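SusD homolog (Bacteroides thetaiotaomicron VPI-5482, PDB 3IHV) probably binds glycans at the outer membrane of this gut bacterium, as a SusD-family lipoprotein would in taking up complex sugars. Local coordinates at residues E221-T226 with A405-E410; R228-S233 with A398-L403. All blocks are in the same frame, centred on the assembly; numbering follows the deposited sequence. Where two conformers were deposited one is given.

Interaction 1. Residues E221-T226 with A405-E410; sequences EAAAKT and AEALNE
Ala407 presses its methyl group against the backbone of helix 219-232, between Ala223 and Ala224. Its CB lies 3.7 Å from Ala223 CB and 3.8 Å from Ala224 N, so the methyl meets main chain as well as side chain. With alanines where the two backbones come nearest, the CA atoms of Ala224 and Ala407 approach to 5.3 Å and the short helix axes to 8.0 Å. The contact widens at Leu408, whose CA-CB bond runs along the flank of its helix. Its CG is anti to its own carbonyl carbon (chi1 -76°), and the extended second torsion carries CD2 in to 3.9 Å from Ala224 CB. Ala224 therefore has the leucine tip and the Ala407 methyl as neighbours.

Within 221-226 the polar groups pair with one another. Lys225 NZ, at the end of a stretched chain, forms a salt bridge of 2.7 Å to Glu221 OE2, using the anti lone pair of that oxygen; Trp411 of the partner helix touches both residues. Thr226 OG1 donates to Ala222 O at 2.7 Å, on the opposite face of the carbonyl plane from Thr226 N, so that one oxygen accepts two bonds. Trp220 and Trp411 add bulk beside the alanines, and Glu406 turns off to a salt bridge with Arg475. Axes inclined at 134° and small residues at the point of closest approach are characteristic of close helix-helix packing through small residues, here within the helical, TPR-related scaffold of the SusD fold.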
loop_
_atom_site.group_PDB
_atom_site.type_symbol
_atom_site.label_atom_id
_atom_site.label_comp_id
_atom_site.label_asym_id
_atom_site.label_seq_id
_atom_site.Cartn_x
_atom_site.Cartn_y
_atom_site.Cartn_z
ATOM N N GLU A 221 -3.462 -22.443 -2.073
ATOM C CA GLU A 221 -3.389 -23.043 -3.385
ATOM C C GLU A 221 -3.942 -22.091 -4.446
ATOM O O GLU A 221 -3.367 -21.968 -5.505
ATOM C CB GLU A 221 -4.166 -24.357 -3.397
ATOM C CG GLU A 221 -4.298 -24.976 -4.772
ATOM C CD GLU A 221 -5.015 -26.285 -4.758
ATOM O OE1 GLU A 221 -5.424 -26.760 -3.669
ATOM O OE2 GLU A 221 -5.146 -26.840 -5.859
ATOM N N ALA A 222 -5.039 -21.385 -4.137
ATOM C CA ALA A 222 -5.628 -20.447 -5.102
ATOM C C ALA A 222 -4.664 -19.295 -5.362
ATOM O O ALA A 222 -4.479 -18.851 -6.504
ATOM C CB ALA A 222 -6.997 -19.934 -4.606
ATOM N N ALA A 223 -4.038 -18.780 -4.298
ATOM C CA ALA A 223 -3.065 -17.687 -4.447
ATOM C C ALA A 223 -1.908 -18.154 -5.359
ATOM O O ALA A 223 -1.479 -17.449 -6.289
ATOM C CB ALA A 223 -2.519 -17.282 -3.056
ATOM N N ALA A 224 -1.386 -19.329 -5.069
ATOM C CA ALA A 224 -0.264 -19.871 -5.832
ATOM C C ALA A 224 -0.641 -20.100 -7.306
ATOM O O ALA A 224 0.144 -19.802 -8.182
ATOM C CB ALA A 224 0.236 -21.188 -5.206
ATOM N N LYS A 225 -1.821 -20.679 -7.558
ATOM C CA LYS A 225 -2.253 -20.930 -8.943
ATOM C C LYS A 225 -2.466 -19.635 -9.734
ATOM O O LYS A 225 -2.151 -19.559 -10.927
ATOM C CB LYS A 225 -3.483 -21.805 -8.963
ATOM C CG LYS A 225 -3.126 -23.228 -8.551
ATOM C CD LYS A 225 -4.283 -24.195 -8.637
ATOM C CE LYS A 225 -3.779 -25.612 -8.422
ATOM N NZ LYS A 225 -4.871 -26.588 -8.565
ATOM N N THR A 226 -3.021 -18.638 -9.075
ATOM C CA THR A 226 -3.236 -17.337 -9.685
ATOM C C THR A 226 -1.894 -16.687 -10.015
ATOM O O THR A 226 -1.670 -16.219 -11.134
ATOM C CB THR A 226 -4.062 -16.454 -8.763
ATOM O OG1 THR A 226 -5.283 -17.127 -8.479
ATOM C CG2 THR A 226 -4.378 -15.110 -9.443
ATOM N N ALA A 405 5.940 -17.244 -3.771
ATOM C CA ALA A 405 6.823 -18.063 -2.966
ATOM C C ALA A 405 6.161 -18.414 -1.650
ATOM O O ALA A 405 6.184 -19.595 -1.237
ATOM C CB ALA A 405 8.142 -17.360 -2.699
ATOM N N GLU A 406 5.565 -17.413 -1.005
ATOM C CA GLU A 406 4.899 -17.628 0.292
ATOM C C GLU A 406 3.789 -18.669 0.174
ATOM O O GLU A 406 3.717 -19.623 0.921
ATOM C CB GLU A 406 4.328 -16.297 0.829
ATOM C CG GLU A 406 3.599 -16.428 2.148
ATOM C CD GLU A 406 2.983 -15.140 2.625
ATOM O OE1 GLU A 406 3.208 -14.053 1.997
ATOM O OE2 GLU A 406 2.317 -15.225 3.678
ATOM N N ALA A 407 2.919 -18.473 -0.810
ATOM C CA ALA A 407 1.743 -19.353 -0.969
ATOM C C ALA A 407 2.120 -20.762 -1.366
ATOM O O ALA A 407 1.519 -21.744 -0.866
ATOM C CB ALA A 407 0.745 -18.745 -2.013
ATOM N N LEU A 408 3.093 -20.906 -2.273
ATOM C CA LEU A 408 3.566 -22.243 -2.611
ATOM C C LEU A 408 4.050 -22.987 -1.369
ATOM O O LEU A 408 3.741 -24.160 -1.164
ATOM C CB LEU A 408 4.707 -22.181 -3.627
ATOM C CG LEU A 408 4.302 -21.885 -5.083
ATOM C CD1 LEU A 408 5.542 -21.543 -5.906
ATOM C CD2 LEU A 408 3.594 -23.123 -5.632
ATOM N N ASN A 409 4.826 -22.300 -0.535
ATOM C CA ASN A 409 5.391 -22.932 0.666
ATOM C C ASN A 409 4.283 -23.305 1.623
ATOM O O ASN A 409 4.331 -24.365 2.227
ATOM C CB ASN A 409 6.388 -21.975 1.317
ATOM C CG ASN A 409 7.027 -22.538 2.548
ATOM O OD1 ASN A 409 7.621 -23.611 2.513
ATOM N ND2 ASN A 409 6.971 -21.780 3.640
ATOM N N GLU A 410 3.262 -22.455 1.733
ATOM C CA GLU A 410 2.154 -22.759 2.628
ATOM C C GLU A 410 1.341 -23.943 2.110
ATOM O O GLU A 410 1.008 -24.887 2.849
ATOM C CB GLU A 410 1.230 -21.550 2.779
ATOM C CG GLU A 410 1.836 -20.335 3.422
ATOM C CD GLU A 410 2.262 -20.520 4.888
ATOM O OE1 GLU A 410 1.760 -21.460 5.579
ATOM O OE2 GLU A 410 3.105 -19.690 5.319
#

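Interaction 2. Residues R228-S233 with A398-L403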
loop_
_atom_site.group_PDB
_atom_site.type_symbol
_atom_site.label_atom_id
_atom_site.label_comp_id
_atom_site.label_asym_id
_atom_site.label_seq_id
_atom_site.Cartn_x
_atom_site.Cartn_y
_atom_site.Cartn_z
ATOM N N ARG A 228 0.974 -18.102 -10.432
ATOM C CA ARG A 228 1.608 -18.900 -11.493
ATOM C C ARG A 228 1.230 -18.397 -12.897
ATOM O O ARG A 228 2.078 -18.308 -13.786
ATOM C CB ARG A 228 1.208 -20.379 -11.347
ATOM C CG ARG A 228 1.836 -21.343 -12.347
ATOM C CD ARG A 228 1.178 -22.741 -12.246
ATOM N NE ARG A 228 1.556 -23.470 -11.036
ATOM C CZ ARG A 228 0.857 -24.459 -10.486
ATOM N NH1 ARG A 228 -0.318 -24.824 -10.975
ATOM N NH2 ARG A 228 1.317 -25.045 -9.391
ATOM N N ILE A 229 -0.056 -18.096 -13.106
ATOM C CA ILE A 229 -0.530 -17.639 -14.417
ATOM C C ILE A 229 0.230 -16.365 -14.767
ATOM O O ILE A 229 0.787 -16.229 -15.883
ATOM C CB ILE A 229 -2.082 -17.336 -14.369
ATOM C CG1 ILE A 229 -2.852 -18.663 -14.223
ATOM C CG2 ILE A 229 -2.556 -16.574 -15.623
ATOM C CD1 ILE A 229 -4.299 -18.498 -13.824
ATOM N N LEU A 230 0.299 -15.464 -13.792
ATOM C CA LEU A 230 0.986 -14.176 -14.011
ATOM C C LEU A 230 2.495 -14.355 -14.257
ATOM O O LEU A 230 3.058 -13.780 -15.204
ATOM C CB LEU A 230 0.732 -13.241 -12.859
ATOM C CG LEU A 230 1.492 -11.905 -12.882
ATOM C CD1 LEU A 230 1.278 -11.161 -14.194
ATOM C CD2 LEU A 230 1.121 -11.013 -11.655
ATOM N N VAL A 231 3.129 -15.167 -13.415
ATOM C CA VAL A 231 4.579 -15.396 -13.514
ATOM C C VAL A 231 4.928 -16.090 -14.817
ATOM O O VAL A 231 5.832 -15.655 -15.563
ATOM C CB VAL A 231 5.112 -16.115 -12.236
ATOM C CG1 VAL A 231 6.626 -16.471 -12.422
ATOM C CG2 VAL A 231 4.893 -15.244 -11.014
ATOM N N GLU A 232 4.168 -17.106 -15.191
ATOM C CA GLU A 232 4.427 -17.834 -16.425
ATOM C C GLU A 232 4.034 -17.112 -17.722
ATOM O O GLU A 232 4.462 -17.506 -18.800
ATOM C CB GLU A 232 3.810 -19.228 -16.351
ATOM C CG GLU A 232 4.416 -20.012 -15.193
ATOM C CD GLU A 232 4.088 -21.503 -15.149
ATOM O OE1 GLU A 232 3.156 -21.944 -15.838
ATOM O OE2 GLU A 232 4.772 -22.233 -14.364
ATOM N N SER A 233 3.316 -15.994 -17.607
ATOM C CA SER A 233 2.892 -15.283 -18.783
ATOM C C SER A 233 4.067 -14.631 -19.492
ATOM O O SER A 233 3.991 -14.375 -20.662
ATOM C CB SER A 233 1.900 -14.169 -18.426
ATOM O OG SER A 233 2.526 -13.080 -17.754
ATOM N N ALA A 398 7.222 -7.431 -7.736
ATOM C CA ALA A 398 8.063 -8.090 -6.722
ATOM C C ALA A 398 7.222 -8.653 -5.554
ATOM O O ALA A 398 7.527 -9.685 -4.998
ATOM C CB ALA A 398 9.139 -7.126 -6.174
ATOM N N ASP A 399 6.200 -7.908 -5.169
ATOM C CA ASP A 399 5.258 -8.301 -4.090
ATOM C C ASP A 399 4.591 -9.602 -4.518
ATOM O O ASP A 399 4.521 -10.601 -3.752
ATOM C CB ASP A 399 4.263 -7.144 -3.924
ATOM C CG ASP A 399 3.367 -7.241 -2.688
ATOM O OD1 ASP A 399 3.227 -8.319 -2.085
ATOM O OD2 ASP A 399 2.762 -6.191 -2.346
ATOM N N VAL A 400 4.159 -9.655 -5.782
ATOM C CA VAL A 400 3.517 -10.851 -6.285
ATOM C C VAL A 400 4.492 -12.038 -6.326
ATOM O O VAL A 400 4.111 -13.139 -5.935
ATOM C CB VAL A 400 2.849 -10.657 -7.662
ATOM C CG1 VAL A 400 2.164 -11.971 -8.102
ATOM C CG2 VAL A 400 1.821 -9.477 -7.631
ATOM N N LEU A 401 5.744 -11.815 -6.733
ATOM C CA LEU A 401 6.717 -12.922 -6.704
ATOM C C LEU A 401 6.854 -13.443 -5.269
ATOM O O LEU A 401 6.877 -14.644 -5.035
ATOM C CB LEU A 401 8.092 -12.518 -7.227
ATOM C CG LEU A 401 8.176 -12.288 -8.738
ATOM C CD1 LEU A 401 9.542 -11.692 -9.172
ATOM C CD2 LEU A 401 7.873 -13.564 -9.523
ATOM N N LEU A 402 6.935 -12.521 -4.316
ATOM C CA LEU A 402 7.098 -12.960 -2.919
ATOM C C LEU A 402 5.832 -13.695 -2.429
ATOM O O LEU A 402 5.924 -14.703 -1.703
ATOM C CB LEU A 402 7.447 -11.787 -2.023
ATOM C CG LEU A 402 8.822 -11.160 -2.278
ATOM C CD1 LEU A 402 9.128 -10.004 -1.329
ATOM C CD2 LEU A 402 9.922 -12.212 -2.162
ATOM N N LEU A 403 4.647 -13.226 -2.867
ATOM C CA LEU A 403 3.391 -13.912 -2.510
ATOM C C LEU A 403 3.344 -15.312 -3.091
ATOM O O LEU A 403 2.824 -16.251 -2.457
ATOM C CB LEU A 403 2.168 -13.122 -3.005
ATOM C CG LEU A 403 1.888 -11.817 -2.263
ATOM C CD1 LEU A 403 0.817 -11.016 -2.996
ATOM C CD2 LEU A 403 1.438 -12.149 -0.803
#
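Helix-to-helix packing through branched aliphatic side chains, an element of the SusD helical scaffold, joins residues 228-233 to 398-403. Two pairs carry it. Leu230 CD2 meets Val400 CG1 at 3.8 Å, the two side chains crossing at about a right angle, while Val231 CG2 touches Leu401 CD2 at 3.7 Å at a slant. Each pair meets through single methyl groups. Leu230 extends across because a chi1 of 174° sets CG anti to the backbone N, whereas in Leu401 the CA-CB bond points along the side of the helix and the outer part of the chain swings CD2 back to Val231. The backbones stand farther apart here than at the alanines of 221-226 and 405-410, and the branched side chains span the distance: Val231 CA and Leu401 CA, the nearest pair, are 7.6 Å from each other.

Next to the contact, Leu230 O accepts two bonds from Ser233, from OG at 2.7 Å and from N at 3.3 Å, both on the same face of its carbonyl plane.

Tyr397 and Tyr404, from the helix of Val400 and Leu401, lie against Leu230 and Val231 respectively, and Leu199 of helix 195-210 also touches Leu230. Behind the 398-403 segment runs helix 448-463, where Arg459 forms a salt bridge with Asp399; Lys204 of helix 195-210 pairs with the other carboxylate oxygen, and strand 392-396 leads directly into helix 397-412.

In the fold
From the N terminus, the chain passes through helix 195-210 and enters helix 219-232, which supplies the first segment of both contacts: 221-226, then 228-233. It next runs through a mixed region of short helices, strands and loops before returning along strand 392-396 into helix 397-412. There 398-403 comes first and closes the 164-residue loop of interaction 2; 405-410 follows and closes that of interaction 1. Interaction 2 is thus nested inside interaction 1, as expected for two helices running in roughly opposing directions. With centres about 10 Å apart, the two contacts join the same helix pair at successive levels, between helices 195-210 and 448-463.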